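Local coordinates for carbohydrate binding module family 33 and 10 domain protein (Teredinibacter turnerae, PDB 6RW7), which is the AA10 lytic polysaccharide monooxygenase domain of a longer, probably secreted protein, a copper enzyme that probably binds and oxidatively cleaves cellulose, at residues Y117-G122 / R178-A183; S9-C14 / F195-D200. One frame throughout, in Å; residues are numbered along the deposited sequence.

Contact 1 of 2, residues Y117-G122 / R178-A183; sequences YITKPG and RHVIFA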
# COMPACT_ATOMS: atom_id res chain seq x y z
N TYR A 117 -6.57 5.57 -1.10
CA TYR A 117 -7.30 5.72 -2.37
C TYR A 117 -7.73 4.34 -2.84
O TYR A 117 -7.04 3.37 -2.55
CB TYR A 117 -6.40 6.34 -3.43
CG TYR A 117 -5.97 7.76 -3.19
CD1 TYR A 117 -4.92 8.07 -2.34
CD2 TYR A 117 -6.56 8.80 -3.89
CE1 TYR A 117 -4.53 9.38 -2.15
CE2 TYR A 117 -6.13 10.11 -3.76
CZ TYR A 117 -5.10 10.40 -2.90
OH TYR A 117 -4.69 11.70 -2.70
N ILE A 118 -8.82 4.28 -3.61
CA ILE A 118 -9.26 3.01 -4.23
C ILE A 118 -9.46 3.26 -5.71
O ILE A 118 -9.73 4.41 -6.12
CB ILE A 118 -10.51 2.45 -3.52
CG1 ILE A 118 -10.77 0.99 -3.90
CG2 ILE A 118 -11.73 3.34 -3.72
CD1 ILE A 118 -11.72 0.31 -2.97
N THR A 119 -9.37 2.19 -6.49
CA THR A 119 -9.69 2.23 -7.92
C THR A 119 -11.14 2.69 -8.12
O THR A 119 -12.01 2.48 -7.25
CB THR A 119 -9.34 0.89 -8.58
OG1 THR A 119 -9.79 -0.18 -7.74
CG2 THR A 119 -7.86 0.76 -8.85
N LYS A 120 -11.38 3.33 -9.24
CA LYS A 120 -12.72 3.80 -9.65
C LYS A 120 -13.66 2.60 -9.73
O LYS A 120 -13.24 1.47 -9.95
CB LYS A 120 -12.63 4.50 -10.99
CG LYS A 120 -11.85 5.80 -11.00
CD LYS A 120 -12.03 6.54 -12.30
CE LYS A 120 -11.66 8.00 -12.17
NZ LYS A 120 -10.21 8.16 -12.35
N PRO A 121 -14.98 2.83 -9.56
CA PRO A 121 -15.90 1.70 -9.53
C PRO A 121 -15.91 0.86 -10.81
O PRO A 121 -16.13 -0.32 -10.72
CB PRO A 121 -17.26 2.34 -9.24
CG PRO A 121 -17.08 3.79 -9.51
CD PRO A 121 -15.62 4.12 -9.29
N GLY A 122 -15.67 1.48 -11.96
CA GLY A 122 -15.66 0.82 -13.28
C GLY A 122 -14.31 0.27 -13.67
O GLY A 122 -14.14 -0.21 -14.79
N ARG A 178 -12.50 -7.05 -8.78
CA ARG A 178 -11.09 -6.86 -8.44
C ARG A 178 -10.72 -5.38 -8.47
O ARG A 178 -10.88 -4.72 -9.49
CB ARG A 178 -10.16 -7.65 -9.35
CG ARG A 178 -8.76 -7.68 -8.76
CD ARG A 178 -7.88 -8.79 -9.22
NE ARG A 178 -6.52 -8.50 -8.87
CZ ARG A 178 -5.50 -9.35 -9.01
NH1 ARG A 178 -4.29 -8.98 -8.64
NH2 ARG A 178 -5.70 -10.57 -9.51
N HIS A 179 -10.15 -4.93 -7.36
CA HIS A 179 -9.77 -3.51 -7.13
C HIS A 179 -8.40 -3.43 -6.50
O HIS A 179 -7.81 -4.46 -6.10
CB HIS A 179 -10.87 -2.80 -6.34
CG HIS A 179 -12.07 -2.57 -7.18
ND1 HIS A 179 -12.15 -1.49 -8.05
CD2 HIS A 179 -13.18 -3.32 -7.38
CE1 HIS A 179 -13.28 -1.56 -8.71
NE2 HIS A 179 -13.93 -2.71 -8.35
N VAL A 180 -7.89 -2.21 -6.44
CA VAL A 180 -6.61 -1.93 -5.76
C VAL A 180 -6.82 -0.76 -4.81
O VAL A 180 -7.46 0.23 -5.19
CB VAL A 180 -5.49 -1.60 -6.76
CG1 VAL A 180 -4.20 -1.35 -6.00
CG2 VAL A 180 -5.30 -2.69 -7.79
N ILE A 181 -6.26 -0.90 -3.62
CA ILE A 181 -6.17 0.22 -2.65
C ILE A 181 -4.72 0.71 -2.64
O ILE A 181 -3.81 -0.11 -2.51
CB ILE A 181 -6.69 -0.23 -1.27
CG1 ILE A 181 -8.19 -0.51 -1.37
CG2 ILE A 181 -6.36 0.80 -0.19
CD1 ILE A 181 -8.80 -1.21 -0.18
N PHE A 182 -4.54 2.01 -2.82
CA PHE A 182 -3.23 2.69 -2.78
C PHE A 182 -3.21 3.51 -1.49
O PHE A 182 -4.10 4.35 -1.27
CB PHE A 182 -3.02 3.51 -4.06
CG PHE A 182 -1.95 4.56 -3.89
CD1 PHE A 182 -0.62 4.20 -3.99
CD2 PHE A 182 -2.26 5.87 -3.58
CE1 PHE A 182 0.38 5.12 -3.80
CE2 PHE A 182 -1.26 6.80 -3.38
CZ PHE A 182 0.06 6.42 -3.48
N ALA A 183 -2.23 3.28 -0.62
CA ALA A 183 -2.20 3.87 0.72
C ALA A 183 -0.86 4.51 1.03
O ALA A 183 0.19 4.03 0.57
CB ALA A 183 -2.51 2.81 1.75
O HOH W 1 -16.97 -1.99 -8.65

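Contact 2 of 2, residues S9-C14 / F195-D200; sequences SRQQHC and FFSCVD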
# COMPACT_ATOMS: atom_id res chain seq x y z
N SER A 9 -0.89 -6.39 1.86
CA SER A 9 -0.41 -5.58 0.72
C SER A 9 0.50 -6.42 -0.18
O SER A 9 0.90 -7.55 0.17
CB SER A 9 0.36 -4.36 1.18
OG SER A 9 1.57 -4.75 1.81
N ARG A 10 0.89 -5.84 -1.30
CA ARG A 10 1.86 -6.49 -2.20
C ARG A 10 3.14 -6.79 -1.42
O ARG A 10 3.78 -7.82 -1.70
CB ARG A 10 2.15 -5.61 -3.41
CG ARG A 10 0.94 -5.49 -4.33
CD ARG A 10 1.19 -4.70 -5.59
NE ARG A 10 -0.02 -4.73 -6.41
CZ ARG A 10 -0.13 -4.24 -7.63
NH1 ARG A 10 0.90 -3.62 -8.22
NH2 ARG A 10 -1.28 -4.40 -8.28
N GLN A 11 3.55 -5.89 -0.53
CA GLN A 11 4.79 -6.05 0.26
C GLN A 11 4.64 -7.15 1.31
O GLN A 11 5.65 -7.81 1.64
CB GLN A 11 5.12 -4.74 0.95
CG GLN A 11 5.42 -3.63 -0.02
CD GLN A 11 4.54 -2.44 0.19
OE1 GLN A 11 3.33 -2.53 -0.04
NE2 GLN A 11 5.14 -1.31 0.57
N GLN A 12 3.45 -7.36 1.83
CA GLN A 12 3.18 -8.43 2.81
C GLN A 12 3.32 -9.78 2.10
O GLN A 12 3.99 -10.68 2.61
CB GLN A 12 1.80 -8.26 3.45
CG GLN A 12 1.44 -9.41 4.37
CD GLN A 12 2.33 -9.51 5.58
OE1 GLN A 12 2.68 -8.50 6.18
NE2 GLN A 12 2.66 -10.72 6.02
N HIS A 13 2.65 -9.94 0.97
CA HIS A 13 2.71 -11.21 0.22
C HIS A 13 4.12 -11.46 -0.30
O HIS A 13 4.61 -12.59 -0.15
CB HIS A 13 1.79 -11.20 -1.00
CG HIS A 13 0.33 -11.16 -0.73
ND1 HIS A 13 -0.34 -12.20 -0.13
CD2 HIS A 13 -0.60 -10.24 -1.06
CE1 HIS A 13 -1.63 -11.92 -0.11
NE2 HIS A 13 -1.82 -10.71 -0.66
N CYS A 14 4.69 -10.47 -0.99
CA CYS A 14 5.92 -10.60 -1.79
C CYS A 14 6.94 -9.65 -1.17
O CYS A 14 6.93 -8.48 -1.52
CB CYS A 14 5.68 -10.33 -3.27
SG CYS A 14 4.18 -11.11 -3.95
N PHE A 195 5.58 6.55 3.34
CA PHE A 195 5.68 5.16 2.84
C PHE A 195 4.40 4.81 2.11
O PHE A 195 3.33 5.36 2.43
CB PHE A 195 5.97 4.21 4.00
CG PHE A 195 7.30 4.50 4.62
CD1 PHE A 195 7.40 5.41 5.66
CD2 PHE A 195 8.46 3.91 4.13
CE1 PHE A 195 8.64 5.72 6.19
CE2 PHE A 195 9.70 4.24 4.64
CZ PHE A 195 9.78 5.15 5.66
N PHE A 196 4.55 3.98 1.09
CA PHE A 196 3.47 3.65 0.14
C PHE A 196 3.21 2.15 0.13
O PHE A 196 4.13 1.38 0.19
CB PHE A 196 3.83 4.13 -1.27
CG PHE A 196 4.15 5.60 -1.31
CD1 PHE A 196 5.44 6.04 -1.07
CD2 PHE A 196 3.15 6.52 -1.53
CE1 PHE A 196 5.72 7.40 -1.08
CE2 PHE A 196 3.43 7.88 -1.54
CZ PHE A 196 4.72 8.31 -1.30
N SER A 197 1.95 1.76 0.00
CA SER A 197 1.57 0.34 0.03
C SER A 197 0.30 0.13 -0.78
O SER A 197 -0.68 0.86 -0.57
CB SER A 197 1.44 -0.12 1.46
OG SER A 197 1.37 -1.53 1.58
N CYS A 198 0.33 -0.81 -1.73
CA CYS A 198 -0.84 -1.21 -2.54
C CYS A 198 -1.41 -2.54 -2.03
O CYS A 198 -0.63 -3.44 -1.73
CB CYS A 198 -0.47 -1.36 -4.00
SG CYS A 198 -0.40 0.25 -4.82
N VAL A 199 -2.73 -2.65 -2.02
CA VAL A 199 -3.44 -3.88 -1.62
C VAL A 199 -4.33 -4.31 -2.78
O VAL A 199 -5.19 -3.52 -3.21
CB VAL A 199 -4.27 -3.66 -0.35
CG1 VAL A 199 -4.80 -4.99 0.15
CG2 VAL A 199 -3.48 -2.96 0.74
N ASP A 200 -4.17 -5.56 -3.21
CA ASP A 200 -5.00 -6.19 -4.25
C ASP A 200 -6.16 -6.89 -3.54
O ASP A 200 -5.91 -7.83 -2.75
CB ASP A 200 -4.16 -7.15 -5.09
CG ASP A 200 -3.12 -6.44 -5.92
OD1 ASP A 200 -3.48 -5.84 -6.93
OD2 ASP A 200 -1.96 -6.45 -5.51
O HOH W 2 2.71 -2.13 -2.74
O HOH W 3 -4.28 -8.98 -0.79

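Contact 1 of 2, residues Y117-G122 / R178-A183
Thr119 turns OG1 into the space between its backbone N and carbonyl carbon (chi1 44°), and His179 swings its imidazole back beside its backbone N (chi1 -73°), so that hydroxyl and ring edge meet across the end of an antiparallel strand pair of the immunoglobulin-like β-sandwich. OG1 lies 2.7 Å from His179 ND1 in a hydrogen bond whose direction is open, and it also accepts from Val180 N at 3.1 Å. The hydroxyl carries the pairing on past the end of strand 111-118, while the backbone Thr119 N donates to Val180 O. With the hydroxyl gone, as in an alanine here, Val180 N and His179 ND1 would probably lose this partner and the imidazole be freer to turn.

Tyr117 and Phe182 form a hydrogen-bonded pair, Tyr117 N reaching Phe182 O at 2.8 Å and Phe182 N returning to Tyr117 O. Their side chains run side by side in the same direction with the ring planes inclined at 47°, and Tyr117 CD1 touches the edge of the phenylalanine ring at CD2, 3.7 Å away; Trp133 meets Phe182 edge-to-face. On the other face of the sheet the non-hydrogen-bonded pair Ile118 and Ile181 make contact through their CG1 atoms, and Phe98 of the second sheet packs on Ile181.

Beyond the strand, Lys120 O and Pro121 O lie near the imidazole plane at its edge, Lys120 O 3.3 Å from His179 CE1. A water beside that edge donates to Pro121 O and lies 3.1 Å from His179 NE2, which also makes a weak hydrogen bond with Ser176 O.

Contact 2 of 2, residues S9-C14 / F195-D200
Ser9 sits against Val199, with 4.2 Å between their CA atoms, where the first turn of helix 10-14 meets strand 195-200 at 76°, the two axes approaching to 7.9 Å. One backbone bond ties them directly: Arg10 N donates to Cys198 O at 2.9 Å. Ser9 is the N-cap; its OG accepts from Gln12 N and, weakly, from Gln11 N.

Arg10, extended from CG to NE, grips the carboxylate of Asp200 side-on: NE meets OD2 at 2.7 Å and NH2 meets OD1 at 3.0 Å, each oxygen using its syn lone pair. The two flat groups are only 13° from coplanar, so this paired bond should resist rotation of either, and the buried charges probably offset one another in large part. NH1 turns instead to Tyr80 O, and Trp86 adds a cation-pi contact.

Gln11 bends at chi2 (124°), which turns the polar edge of its amide to the strand at Phe196 and Ser197. NE2 donates to Phe196 O at 2.9 Å, while OE1 accepts from Ser197 OG at 2.7 Å, the hydroxyl lying tilted out of the carbonyl plane. A water bridges OE1 to Cys198 N, and another joins His13 NE2 to Asp200 O.

Disulfides join Cys198 to Cys68 and, farther along the helix, Cys14 to Cys28. A capped short helix laid across a strand of the core sandwich, tied to strand 3-6 through Ile4, whose O bonds to Ser9 OG and whose N bonds to Ser197 OG, fits the AA10 fold, in which the chain start supplies a copper-binding histidine.

In the fold
Contacts 1 and 2 share one sheet: strands 178-187 and 193-202 follow each other in the chain and pair side by side, so the two contacts, with centres 13 Å apart, meet directly. Ile181 O and Val199 N, 2.8 Å apart, probably form a hydrogen bond. Ala183 N and Ser197 O, 2.9 Å apart, probably form another, while Phe182 CZ packs on Phe196 CD2 at 3.7 Å. Contact 1 lies away from the metal sites. Contact 2 comes closer: the side chain of Ser9 is about 11 Å from the copper(II) ion bound by Glu5, Asp101 and His165, and that of Phe196 about 12 Å from the copper(I) ion held by His1 and His107.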